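Side-chain contacts in Slr0280 protein (Synechocystis sp., PDB 5H3K), which is of unknown function but carries a phosphodiester glycosidase (NAGPA-type) domain and may therefore cleave phosphodiester-linked sugars: residues A501-I506 and M511-T516; A556-F561 and A573-G578; Q396-N401 and G473-G478; Y461-R466 and T479-N484. All blocks are in the same frame, centred on the assembly; numbering follows the deposited sequence.

In the fold
The four contacts fall into two clusters. Interactions 1 and 2 have centres about 8 Å apart and share one antiparallel sheet, in which strands 504-507 and 572-576 are neighbours: Gly-502 N lies 2.9 Å from Asn-575 O, and Ile-506 O equally far from Ala-573 N, both probable hydrogen bonds. Interactions 3 and 4, with centres about 6 Å apart, belong to a second, mixed sheet and meet through Leu-475, whose CD2 is 3.7 Å from Leu-481 CD2. The clusters do not touch; the nearest atoms of interactions 1 and 3 are about 14 Å apart. No active site is established for this protein, so the contacts can be described only as packing within the fold.

Interaction 1: A501-I506 and M511-T516; sequences AGPLLI and MVLNAT
Leu-513 carries CG trans to its own backbone nitrogen (chi1 174°), which turns CD1 back toward segment 501-506, while Leu-505, its CG opposite the carbonyl carbon (chi1 -63°), starts away from Leu-513 and still brings CD2 within 3.7 Å of Leu-513 CD1. The two leucines run side by side. The same CD1 presses on the ring of Pro-503, 3.5 Å from Pro-503 CG, a tight approach to a rigid ring, puckered at CG, that follows a cis peptide bond. Beyond them, Val-512 lays CG2 3.6 Å from Leu-505 O and 4.0 Å from Leu-504 CG. At the far end Met-511, a flexible chain bent at two torsions, sets SD alongside Ile-506 CG1 at 4.0 Å.

The polar link is a straight bond from Val-512 N to Leu-505 O (2.9 Å), the donor standing 38° out of the carbonyl plane. Leu-505 O also accepts from a water that takes the N-H of Leu-513, and a second water joins Leu-504 O to Asn-514 N; water thus continues the pairing where direct backbone bonds stop.

Leu-505 and Ile-506 both face Ala-573 on strand 572-576, a classic beta bulge. On its other side strand 504-507 turns back through the antiparallel, non-hydrogen-bonded pair Ile-506 and Met-511, a short beta-hairpin whose strand 510-511 is outermost in the antiparallel sheet.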
loop_
_atom_site.group_PDB
_atom_site.type_symbol
_atom_site.label_atom_id
_atom_site.label_comp_id
_atom_site.label_asym_id
_atom_site.label_seq_id
_atom_site.Cartn_x
_atom_site.Cartn_y
_atom_site.Cartn_z
ATOM N N ALA A 501 5.627 -2.915 -13.193
ATOM C CA ALA A 501 4.328 -2.270 -13.307
ATOM C C ALA A 501 4.305 -1.506 -14.595
ATOM O O ALA A 501 4.202 -2.099 -15.677
ATOM C CB ALA A 501 4.011 -1.363 -12.106
ATOM N N GLY A 502 4.408 -0.186 -14.488
ATOM C CA GLY A 502 4.543 0.637 -15.671
ATOM C C GLY A 502 3.418 1.636 -15.874
ATOM O O GLY A 502 2.362 1.559 -15.240
ATOM N N PRO A 503 3.636 2.601 -16.775
ATOM C CA PRO A 503 4.881 2.709 -17.549
ATOM C C PRO A 503 6.026 3.328 -16.770
ATOM O O PRO A 503 5.821 3.962 -15.725
ATOM C CB PRO A 503 4.493 3.582 -18.754
ATOM C CG PRO A 503 3.208 4.263 -18.360
ATOM C CD PRO A 503 2.547 3.451 -17.292
ATOM N N LEU A 504 7.238 3.124 -17.265
ATOM C CA LEU A 504 8.388 3.851 -16.747
ATOM C C LEU A 504 8.174 5.330 -17.081
ATOM O O LEU A 504 7.864 5.666 -18.226
ATOM C CB LEU A 504 9.667 3.329 -17.402
ATOM C CG LEU A 504 10.983 3.857 -16.848
ATOM C CD1 LEU A 504 11.155 3.406 -15.404
ATOM C CD2 LEU A 504 12.130 3.333 -17.721
ATOM N N LEU A 505 8.317 6.211 -16.095
ATOM C CA LEU A 505 7.974 7.628 -16.305
ATOM C C LEU A 505 9.209 8.520 -16.415
ATOM O O LEU A 505 9.281 9.387 -17.293
ATOM C CB LEU A 505 7.053 8.148 -15.198
ATOM C CG LEU A 505 5.683 7.478 -15.102
ATOM C CD1 LEU A 505 4.918 8.016 -13.898
ATOM C CD2 LEU A 505 4.885 7.701 -16.388
ATOM N N ILE A 506 10.169 8.322 -15.517
ATOM C CA ILE A 506 11.385 9.138 -15.512
ATOM C C ILE A 506 12.621 8.244 -15.452
ATOM O O ILE A 506 12.660 7.269 -14.689
ATOM C CB ILE A 506 11.387 10.128 -14.317
ATOM C CG1 ILE A 506 10.111 10.983 -14.327
ATOM C CG2 ILE A 506 12.642 11.007 -14.346
ATOM C CD1 ILE A 506 9.976 11.940 -13.150
ATOM N N MET A 511 12.198 12.661 -18.994
ATOM C CA MET A 511 10.842 12.158 -19.161
ATOM C C MET A 511 10.871 11.126 -20.260
ATOM O O MET A 511 11.277 11.424 -21.384
ATOM C CB MET A 511 9.904 13.298 -19.541
ATOM C CG MET A 511 9.880 14.412 -18.533
ATOM S SD MET A 511 9.135 13.882 -16.974
ATOM C CE MET A 511 8.089 15.313 -16.628
ATOM N N VAL A 512 10.467 9.899 -19.943
ATOM C CA VAL A 512 10.603 8.809 -20.907
ATOM C C VAL A 512 9.304 8.063 -21.156
ATOM O O VAL A 512 9.314 7.004 -21.781
ATOM C CB VAL A 512 11.699 7.788 -20.495
ATOM C CG1 VAL A 512 13.073 8.446 -20.492
ATOM C CG2 VAL A 512 11.387 7.183 -19.123
ATOM N N LEU A 513 8.187 8.620 -20.691
ATOM C CA LEU A 513 6.876 8.003 -20.900
ATOM C C LEU A 513 6.636 7.561 -22.344
ATOM O O LEU A 513 6.706 8.360 -23.283
ATOM C CB LEU A 513 5.752 8.947 -20.449
ATOM C CG LEU A 513 4.309 8.523 -20.711
ATOM C CD1 LEU A 513 3.983 7.253 -19.953
ATOM C CD2 LEU A 513 3.331 9.638 -20.319
ATOM N N ASN A 514 6.381 6.269 -22.511
ATOM C CA ASN A 514 5.996 5.706 -23.795
ATOM C C ASN A 514 5.018 4.595 -23.521
ATOM O O ASN A 514 5.380 3.414 -23.542
ATOM C CB ASN A 514 7.203 5.178 -24.569
ATOM C CG ASN A 514 6.811 4.585 -25.924
ATOM O OD1 ASN A 514 5.636 4.577 -26.299
ATOM N ND2 ASN A 514 7.795 4.080 -26.658
ATOM N N ALA A 515 3.779 4.974 -23.228
ATOM C CA ALA A 515 2.792 3.999 -22.803
ATOM C C ALA A 515 2.447 3.042 -23.939
ATOM O O ALA A 515 2.151 1.872 -23.704
ATOM C CB ALA A 515 1.551 4.689 -22.278
ATOM N N THR A 516 2.478 3.527 -25.177
ATOM C CA THR A 516 2.122 2.656 -26.299
ATOM C C THR A 516 3.179 1.569 -26.460
ATOM O O THR A 516 2.861 0.407 -26.732
ATOM C CB THR A 516 1.954 3.455 -27.612
ATOM O OG1 THR A 516 0.753 4.235 -27.531
ATOM C CG2 THR A 516 1.871 2.513 -28.827
HETATM O O HOH W 1 7.429 4.412 -20.527
HETATM O O HOH W 2 7.612 11.045 -18.893
#

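Interaction 2: A556-F561 and A573-G578; sequences ASLGEF and ALNLDG
Asn-575 places its amide against two side chains of helix 558-567, Phe-561 and Leu-558. Its oxygen OD1 comes to the edge of the Phe-561 ring, close to the ring plane, 3.4 Å from CD2. Ring and amide planes are 79° apart, and the weakly positive C-H rim of a phenyl ring suits a carbonyl oxygen there. The other half of the amide meets Leu-558: ND2 lies 3.9 Å from Leu-558 CD2, where the two side chains lie roughly perpendicular, a plain van der Waals contact.

The bond from ND2 to Gly-502 O gives one N-H of the buried amide a partner and probably fixes which end faces the ring. CB of Asn-575 points toward the helix, and with CG anti to the backbone N (chi1 -173°) the amide is carried on to Phe-561 and Leu-558. Replacing it by an alanine would remove the amide, so that Gly-502 O would probably lose this donor and a gap would probably open between the strand and Leu-558 and Phe-561.

Behind these side chains the first helical turn is set by a capping box. Ser-557, at the N-cap, accepts from Glu-560 N at its OG (3.1 Å), and Glu-560 OE1 accepts in return from Ser-557 N (2.9 Å); the same OE1 forms a salt bridge with Arg-550.

Helix 558-567 lies against the eight-stranded antiparallel sheet, Phe-561 reaching Leu-505 on strand 504-507, Ala-533 on strand 531-536 and Val-545 on strand 542-547, with Asn-575 on strand 572-576 among them.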
loop_
_atom_site.group_PDB
_atom_site.type_symbol
_atom_site.label_atom_id
_atom_site.label_comp_id
_atom_site.label_asym_id
_atom_site.label_seq_id
_atom_site.Cartn_x
_atom_site.Cartn_y
_atom_site.Cartn_z
ATOM N N ALA A 556 -4.632 12.714 -11.831
ATOM C CA ALA A 556 -3.620 13.038 -12.835
ATOM C C ALA A 556 -3.687 12.112 -14.038
ATOM O O ALA A 556 -4.010 10.939 -13.899
ATOM C CB ALA A 556 -2.219 12.984 -12.218
ATOM N N SER A 557 -3.378 12.647 -15.221
ATOM C CA SER A 557 -3.051 11.832 -16.379
ATOM C C SER A 557 -1.649 11.282 -16.166
ATOM O O SER A 557 -0.961 11.696 -15.234
ATOM C CB SER A 557 -3.074 12.669 -17.662
ATOM O OG SER A 557 -2.014 13.615 -17.658
ATOM N N LEU A 558 -1.218 10.350 -17.014
ATOM C CA LEU A 558 0.147 9.813 -16.901
ATOM C C LEU A 558 1.215 10.909 -17.064
ATOM O O LEU A 558 2.215 10.929 -16.336
ATOM C CB LEU A 558 0.389 8.676 -17.905
ATOM C CG LEU A 558 -0.403 7.379 -17.713
ATOM C CD1 LEU A 558 -0.255 6.511 -18.967
ATOM C CD2 LEU A 558 0.072 6.633 -16.469
ATOM N N GLY A 559 1.013 11.816 -18.017
ATOM C CA GLY A 559 1.951 12.907 -18.221
ATOM C C GLY A 559 2.023 13.860 -17.041
ATOM O O GLY A 559 3.111 14.312 -16.646
ATOM N N GLU A 560 0.855 14.186 -16.491
ATOM C CA GLU A 560 0.775 15.015 -15.293
ATOM C C GLU A 560 1.461 14.358 -14.105
ATOM O O GLU A 560 2.170 15.025 -13.350
ATOM C CB GLU A 560 -0.681 15.353 -14.966
ATOM C CG GLU A 560 -1.275 16.365 -15.952
ATOM C CD GLU A 560 -2.787 16.514 -15.844
ATOM O OE1 GLU A 560 -3.455 15.560 -15.370
ATOM O OE2 GLU A 560 -3.311 17.584 -16.259
ATOM N N PHE A 561 1.255 13.052 -13.942
ATOM C CA PHE A 561 1.878 12.335 -12.839
ATOM C C PHE A 561 3.404 12.361 -12.982
ATOM O O PHE A 561 4.110 12.549 -11.998
ATOM C CB PHE A 561 1.340 10.896 -12.749
ATOM C CG PHE A 561 1.713 10.179 -11.468
ATOM C CD1 PHE A 561 1.630 10.827 -10.239
ATOM C CD2 PHE A 561 2.124 8.850 -11.501
ATOM C CE1 PHE A 561 1.974 10.169 -9.044
ATOM C CE2 PHE A 561 2.454 8.179 -10.324
ATOM C CZ PHE A 561 2.387 8.836 -9.092
ATOM N N ALA A 573 11.644 7.044 -11.969
ATOM C CA ALA A 573 10.294 6.888 -11.444
ATOM C C ALA A 573 9.520 5.855 -12.243
ATOM O O ALA A 573 9.550 5.867 -13.475
ATOM C CB ALA A 573 9.546 8.243 -11.464
ATOM N N LEU A 574 8.829 4.971 -11.527
ATOM C CA LEU A 574 8.015 3.917 -12.116
ATOM C C LEU A 574 6.577 4.111 -11.679
ATOM O O LEU A 574 6.283 4.190 -10.472
ATOM C CB LEU A 574 8.513 2.543 -11.641
ATOM C CG LEU A 574 7.643 1.334 -11.986
ATOM C CD1 LEU A 574 7.661 1.112 -13.483
ATOM C CD2 LEU A 574 8.195 0.107 -11.240
ATOM N N ASN A 575 5.678 4.198 -12.655
ATOM C CA ASN A 575 4.250 4.212 -12.378
ATOM C C ASN A 575 3.835 2.843 -11.869
ATOM O O ASN A 575 4.199 1.825 -12.462
ATOM C CB ASN A 575 3.445 4.562 -13.627
ATOM C CG ASN A 575 1.969 4.753 -13.322
ATOM O OD1 ASN A 575 1.591 5.640 -12.533
ATOM N ND2 ASN A 575 1.122 3.902 -13.909
ATOM N N LEU A 576 3.128 2.818 -10.745
ATOM C CA LEU A 576 2.585 1.576 -10.200
ATOM C C LEU A 576 1.100 1.570 -10.536
ATOM O O LEU A 576 0.592 2.533 -11.133
ATOM C CB LEU A 576 2.818 1.519 -8.678
ATOM C CG LEU A 576 4.294 1.488 -8.225
ATOM C CD1 LEU A 576 4.461 1.609 -6.685
ATOM C CD2 LEU A 576 5.003 0.241 -8.736
ATOM N N ASP A 577 0.387 0.506 -10.173
ATOM C CA ASP A 577 -1.061 0.454 -10.404
ATOM C C ASP A 577 -1.753 1.624 -9.675
ATOM O O ASP A 577 -1.333 2.038 -8.591
ATOM C CB ASP A 577 -1.596 -0.904 -9.920
ATOM C CG ASP A 577 -3.052 -1.158 -10.288
ATOM O OD1 ASP A 577 -3.602 -0.536 -11.236
ATOM O OD2 ASP A 577 -3.652 -2.040 -9.614
ATOM N N GLY A 578 -2.796 2.183 -10.282
ATOM C CA GLY A 578 -3.471 3.325 -9.685
ATOM C C GLY A 578 -4.965 3.147 -9.515
ATOM O O GLY A 578 -5.449 2.030 -9.279
#

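Interaction 3: Q396-N401 and G473-G478; sequences QRLTAN and GVLAVG
Apolar contact joins Leu-398 to the neighbouring residues Val-474 and Leu-475. Leu-398 and Leu-475 meet end to end, CD1 of Leu-398 lying 4.1 Å from CD1 of Leu-475, and at a similar distance from its CG. Both leucines have CG opposite the carbonyl carbon (chi1 -66° and -63°), and the second torsion extends each chain, which lets a methyl of one bridge the space to the other. Leu-398 CD1 also approaches Val-474 CG1 at 4.2 Å. These are ordinary van der Waals distances without compression, and long, branched leucine tips are well suited to closing such a separation between backbones. Ile-470 and Pro-471 also pack on Leu-398, enlarging the hydrophobic patch.

Mixed contact, amide against methyl, is supplied by Gln-396. Its chain, bent at chi2, runs at a slant to Val-474 and sets NE2 3.3 Å from Val-474 CG2 and 3.7 Å from CG1. Only the nitrogen end of the amide touches, with CG2 almost straight beyond NE2 and CG1 off to one face of the amide plane.

Polar contact runs through water. One water donates to Val-474 O at 2.8 Å and, weakly, to Gln-396 OE1, tying the loop carbonyl to the glutamine. OE1 has its firmer partner in Ser-394, whose OG hydrogen-bonds to it at the turn just before strand 397-403. A glutamine suits this exposed margin because its amide can touch a methyl through NE2 while OE1 binds Ser-394 and water.

Taken together, a loop from between strands 460-466 and 481-488 folds its hydrophobic residues onto strand 397-403, covering one face of a mixed beta sheet.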
loop_
_atom_site.group_PDB
_atom_site.type_symbol
_atom_site.label_atom_id
_atom_site.label_comp_id
_atom_site.label_asym_id
_atom_site.label_seq_id
_atom_site.Cartn_x
_atom_site.Cartn_y
_atom_site.Cartn_z
ATOM N N GLN A 396 18.351 -30.117 -27.478
ATOM C CA GLN A 396 17.309 -29.264 -28.059
ATOM C C GLN A 396 16.951 -28.120 -27.113
ATOM O O GLN A 396 17.015 -28.272 -25.889
ATOM C CB GLN A 396 16.035 -30.062 -28.346
ATOM C CG GLN A 396 16.003 -30.817 -29.667
ATOM C CD GLN A 396 15.302 -32.160 -29.537
ATOM O OE1 GLN A 396 15.910 -33.146 -29.111
ATOM N NE2 GLN A 396 14.022 -32.205 -29.879
ATOM N N ARG A 397 16.564 -26.981 -27.679
ATOM C CA ARG A 397 16.208 -25.817 -26.872
ATOM C C ARG A 397 14.772 -25.372 -27.119
ATOM O O ARG A 397 14.303 -25.368 -28.253
ATOM C CB ARG A 397 17.159 -24.657 -27.176
ATOM C CG ARG A 397 18.589 -24.899 -26.761
ATOM C CD ARG A 397 19.456 -23.725 -27.125
ATOM N NE ARG A 397 20.365 -23.414 -26.029
ATOM C CZ ARG A 397 20.583 -22.193 -25.548
ATOM N NH1 ARG A 397 19.966 -21.142 -26.076
ATOM N NH2 ARG A 397 21.425 -22.024 -24.534
ATOM N N LEU A 398 14.079 -24.992 -26.047
ATOM C CA LEU A 398 12.794 -24.324 -26.173
ATOM C C LEU A 398 12.895 -23.009 -25.407
ATOM O O LEU A 398 13.602 -22.928 -24.395
ATOM C CB LEU A 398 11.667 -25.169 -25.570
ATOM C CG LEU A 398 11.303 -26.500 -26.231
ATOM C CD1 LEU A 398 10.307 -27.282 -25.369
ATOM C CD2 LEU A 398 10.739 -26.256 -27.621
ATOM N N THR A 399 12.200 -21.981 -25.878
ATOM C CA THR A 399 12.186 -20.712 -25.154
ATOM C C THR A 399 10.809 -20.517 -24.549
ATOM O O THR A 399 9.801 -20.560 -25.254
ATOM C CB THR A 399 12.506 -19.510 -26.050
ATOM O OG1 THR A 399 11.362 -19.201 -26.853
ATOM C CG2 THR A 399 13.699 -19.807 -26.944
ATOM N N ALA A 400 10.767 -20.333 -23.233
ATOM C CA ALA A 400 9.517 -20.031 -22.553
ATOM C C ALA A 400 9.477 -18.528 -22.273
ATOM O O ALA A 400 10.438 -17.963 -21.750
ATOM C CB ALA A 400 9.426 -20.819 -21.264
ATOM N N ASN A 401 8.374 -17.881 -22.628
ATOM C CA ASN A 401 8.288 -16.430 -22.500
ATOM C C ASN A 401 7.339 -15.936 -21.411
ATOM O O ASN A 401 7.171 -14.723 -21.237
ATOM C CB ASN A 401 7.890 -15.805 -23.842
ATOM C CG ASN A 401 8.987 -15.917 -24.884
ATOM O OD1 ASN A 401 8.752 -16.397 -25.996
ATOM N ND2 ASN A 401 10.196 -15.487 -24.526
ATOM N N GLY A 473 7.475 -34.811 -29.822
ATOM C CA GLY A 473 8.574 -35.682 -29.449
ATOM C C GLY A 473 9.712 -35.016 -28.702
ATOM O O GLY A 473 10.586 -35.706 -28.177
ATOM N N VAL A 474 9.711 -33.686 -28.649
ATOM C CA VAL A 474 10.774 -32.939 -27.978
ATOM C C VAL A 474 10.769 -33.183 -26.464
ATOM O O VAL A 474 11.828 -33.307 -25.841
ATOM C CB VAL A 474 10.658 -31.426 -28.287
ATOM C CG1 VAL A 474 11.660 -30.620 -27.480
ATOM C CG2 VAL A 474 10.870 -31.180 -29.775
ATOM N N LEU A 475 9.575 -33.255 -25.884
ATOM C CA LEU A 475 9.427 -33.478 -24.441
ATOM C C LEU A 475 8.838 -34.846 -24.108
ATOM O O LEU A 475 7.830 -34.940 -23.396
ATOM C CB LEU A 475 8.553 -32.391 -23.817
ATOM C CG LEU A 475 9.103 -30.967 -23.896
ATOM C CD1 LEU A 475 8.177 -29.993 -23.162
ATOM C CD2 LEU A 475 10.508 -30.905 -23.341
ATOM N N ALA A 476 9.468 -35.906 -24.606
ATOM C CA ALA A 476 9.033 -37.266 -24.283
ATOM C C ALA A 476 9.140 -37.549 -22.781
ATOM O O ALA A 476 10.035 -37.029 -22.109
ATOM C CB ALA A 476 9.850 -38.278 -25.072
ATOM N N VAL A 477 8.237 -38.378 -22.261
ATOM C CA VAL A 477 8.332 -38.846 -20.871
ATOM C C VAL A 477 9.723 -39.445 -20.619
ATOM O O VAL A 477 10.197 -40.302 -21.385
ATOM C CB VAL A 477 7.212 -39.878 -20.546
ATOM C CG1 VAL A 477 7.397 -40.485 -19.154
ATOM C CG2 VAL A 477 5.833 -39.227 -20.672
ATOM N N GLY A 478 10.395 -38.962 -19.577
ATOM C CA GLY A 478 11.738 -39.422 -19.267
ATOM C C GLY A 478 12.821 -38.434 -19.644
ATOM O O GLY A 478 13.960 -38.546 -19.171
HETATM O O HOH W 3 14.436 -33.395 -26.799
#

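Interaction 4: Y461-R466 and T479-N484; sequences YLIIDR and TTLNVN
Tyr-461 and Ile-463 send their side chains across to Val-483 and Leu-481, and the packing is closest at the hydroxyl end of the tyrosine. Tyr-461 OH lies 3.2 Å from Val-483 CG2, which is also 3.8 Å from Tyr-461 CZ; the methyl sits obliquely to the ring, and the two side chains run past one another, oppositely directed. The same hydroxyl oxygen comes 3.7 Å from Leu-481 CD1. Deeper in, Ile-463 CD1 meets Leu-481 CD1 at 3.8 Å, the ends of two buried aliphatic chains. In Tyr-461, CG stands between backbone N and carbonyl carbon (chi1 55°), which directs the ring toward segment 479-484; the length of the phenol gives the reach.

Against this methyl packing stands the water-bridged side of OH. One water lies in the plane of the Tyr-461 ring, at its edge, 2.6 Å from OH, and donates to Leu-481 O at 2.9 Å. The close pair Tyr-461 and Val-483 is itself partly exposed, whereas Ile-463 and Leu-481 are buried. Elsewhere the tyrosine ring has a cation-pi partner in Arg-414.

The strands cross at 82°, their axes 11.5 Å apart, too far for direct backbone pairing. Side chains must therefore do the joining: aliphatic tips inside, and outside a phenol whose hydroxyl end is pressed by methyls and also bonds the bridging water, the mixed chemistry for which tyrosine suits a boundary between core and solvent.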
loop_
_atom_site.group_PDB
_atom_site.type_symbol
_atom_site.label_atom_id
_atom_site.label_comp_id
_atom_site.label_asym_id
_atom_site.label_seq_id
_atom_site.Cartn_x
_atom_site.Cartn_y
_atom_site.Cartn_z
ATOM N N TYR A 461 7.727 -28.496 -11.766
ATOM C CA TYR A 461 6.973 -27.414 -12.396
ATOM C C TYR A 461 6.168 -27.936 -13.568
ATOM O O TYR A 461 6.291 -29.104 -13.949
ATOM C CB TYR A 461 7.919 -26.299 -12.878
ATOM C CG TYR A 461 9.022 -26.753 -13.816
ATOM C CD1 TYR A 461 8.849 -26.727 -15.199
ATOM C CD2 TYR A 461 10.246 -27.175 -13.318
ATOM C CE1 TYR A 461 9.865 -27.123 -16.059
ATOM C CE2 TYR A 461 11.264 -27.574 -14.166
ATOM C CZ TYR A 461 11.068 -27.549 -15.530
ATOM O OH TYR A 461 12.095 -27.959 -16.357
ATOM N N LEU A 462 5.343 -27.067 -14.143
ATOM C CA LEU A 462 4.571 -27.425 -15.322
ATOM C C LEU A 462 5.040 -26.582 -16.492
ATOM O O LEU A 462 5.353 -25.392 -16.327
ATOM C CB LEU A 462 3.081 -27.185 -15.089
ATOM C CG LEU A 462 2.439 -27.923 -13.921
ATOM C CD1 LEU A 462 0.940 -27.600 -13.849
ATOM C CD2 LEU A 462 2.658 -29.437 -14.091
ATOM N N ILE A 463 5.133 -27.204 -17.664
ATOM C CA ILE A 463 5.289 -26.459 -18.899
ATOM C C ILE A 463 3.933 -26.448 -19.587
ATOM O O ILE A 463 3.303 -27.501 -19.773
ATOM C CB ILE A 463 6.336 -27.086 -19.823
ATOM C CG1 ILE A 463 7.720 -27.038 -19.171
ATOM C CG2 ILE A 463 6.331 -26.359 -21.163
ATOM C CD1 ILE A 463 8.774 -27.969 -19.836
ATOM N N ILE A 464 3.469 -25.253 -19.938
ATOM C CA ILE A 464 2.173 -25.075 -20.587
ATOM C C ILE A 464 2.389 -24.594 -22.020
ATOM O O ILE A 464 3.051 -23.574 -22.256
ATOM C CB ILE A 464 1.287 -24.051 -19.837
ATOM C CG1 ILE A 464 0.919 -24.569 -18.440
ATOM C CG2 ILE A 464 0.026 -23.745 -20.631
ATOM C CD1 ILE A 464 0.157 -25.872 -18.445
ATOM N N ASP A 465 1.859 -25.339 -22.982
ATOM C CA ASP A 465 1.990 -24.941 -24.380
ATOM C C ASP A 465 0.658 -24.367 -24.835
ATOM O O ASP A 465 -0.358 -25.064 -24.830
ATOM C CB ASP A 465 2.387 -26.149 -25.236
ATOM C CG ASP A 465 2.589 -25.801 -26.702
ATOM O OD1 ASP A 465 2.493 -24.603 -27.067
ATOM O OD2 ASP A 465 2.869 -26.740 -27.488
ATOM N N ARG A 466 0.667 -23.092 -25.203
ATOM C CA ARG A 466 -0.519 -22.441 -25.746
ATOM C C ARG A 466 -0.294 -22.161 -27.229
ATOM O O ARG A 466 0.621 -21.416 -27.603
ATOM C CB ARG A 466 -0.827 -21.150 -24.970
ATOM C CG ARG A 466 -0.985 -21.380 -23.470
ATOM C CD ARG A 466 -1.373 -20.106 -22.742
ATOM N NE ARG A 466 -1.746 -20.371 -21.360
ATOM C CZ ARG A 466 -1.164 -19.809 -20.306
ATOM N NH1 ARG A 466 -0.173 -18.954 -20.479
ATOM N NH2 ARG A 466 -1.575 -20.109 -19.077
ATOM N N THR A 479 12.484 -37.465 -20.497
ATOM C CA THR A 479 13.465 -36.457 -20.917
ATOM C C THR A 479 13.940 -35.609 -19.727
ATOM O O THR A 479 13.129 -35.174 -18.890
ATOM C CB THR A 479 12.890 -35.531 -22.023
ATOM O OG1 THR A 479 12.401 -36.337 -23.101
ATOM C CG2 THR A 479 13.962 -34.591 -22.564
ATOM N N THR A 480 15.251 -35.391 -19.652
ATOM C CA THR A 480 15.860 -34.542 -18.625
ATOM C C THR A 480 15.880 -33.084 -19.107
ATOM O O THR A 480 16.125 -32.834 -20.283
ATOM C CB THR A 480 17.292 -35.032 -18.305
ATOM O OG1 THR A 480 17.210 -36.263 -17.572
ATOM C CG2 THR A 480 18.047 -34.022 -17.457
ATOM N N LEU A 481 15.599 -32.129 -18.213
ATOM C CA LEU A 481 15.516 -30.719 -18.610
ATOM C C LEU A 481 16.360 -29.819 -17.723
ATOM O O LEU A 481 16.451 -30.022 -16.507
ATOM C CB LEU A 481 14.066 -30.213 -18.582
ATOM C CG LEU A 481 13.011 -30.911 -19.431
ATOM C CD1 LEU A 481 11.637 -30.327 -19.130
ATOM C CD2 LEU A 481 13.325 -30.767 -20.909
ATOM N N ASN A 482 16.983 -28.826 -18.342
ATOM C CA ASN A 482 17.585 -27.725 -17.609
ATOM C C ASN A 482 16.891 -26.429 -18.001
ATOM O O ASN A 482 16.618 -26.202 -19.175
ATOM C CB ASN A 482 19.082 -27.623 -17.907
ATOM C CG ASN A 482 19.679 -26.314 -17.432
ATOM O OD1 ASN A 482 19.915 -25.402 -18.227
ATOM N ND2 ASN A 482 19.910 -26.207 -16.122
ATOM N N VAL A 483 16.591 -25.585 -17.016
ATOM C CA VAL A 483 15.989 -24.281 -17.297
ATOM C C VAL A 483 16.978 -23.190 -16.904
ATOM O O VAL A 483 17.520 -23.200 -15.796
ATOM C CB VAL A 483 14.675 -24.086 -16.524
ATOM C CG1 VAL A 483 14.045 -22.735 -16.868
ATOM C CG2 VAL A 483 13.700 -25.207 -16.846
ATOM N N ASN A 484 17.217 -22.256 -17.813
ATOM C CA ASN A 484 18.147 -21.167 -17.557
ATOM C C ASN A 484 17.470 -19.838 -17.909
ATOM O O ASN A 484 17.096 -19.608 -19.061
ATOM C CB ASN A 484 19.430 -21.381 -18.379
ATOM C CG ASN A 484 20.546 -20.406 -18.012
ATOM O OD1 ASN A 484 20.651 -19.320 -18.587
ATOM N ND2 ASN A 484 21.398 -20.804 -17.067
HETATM O O HOH W 4 14.212 -28.758 -15.077
#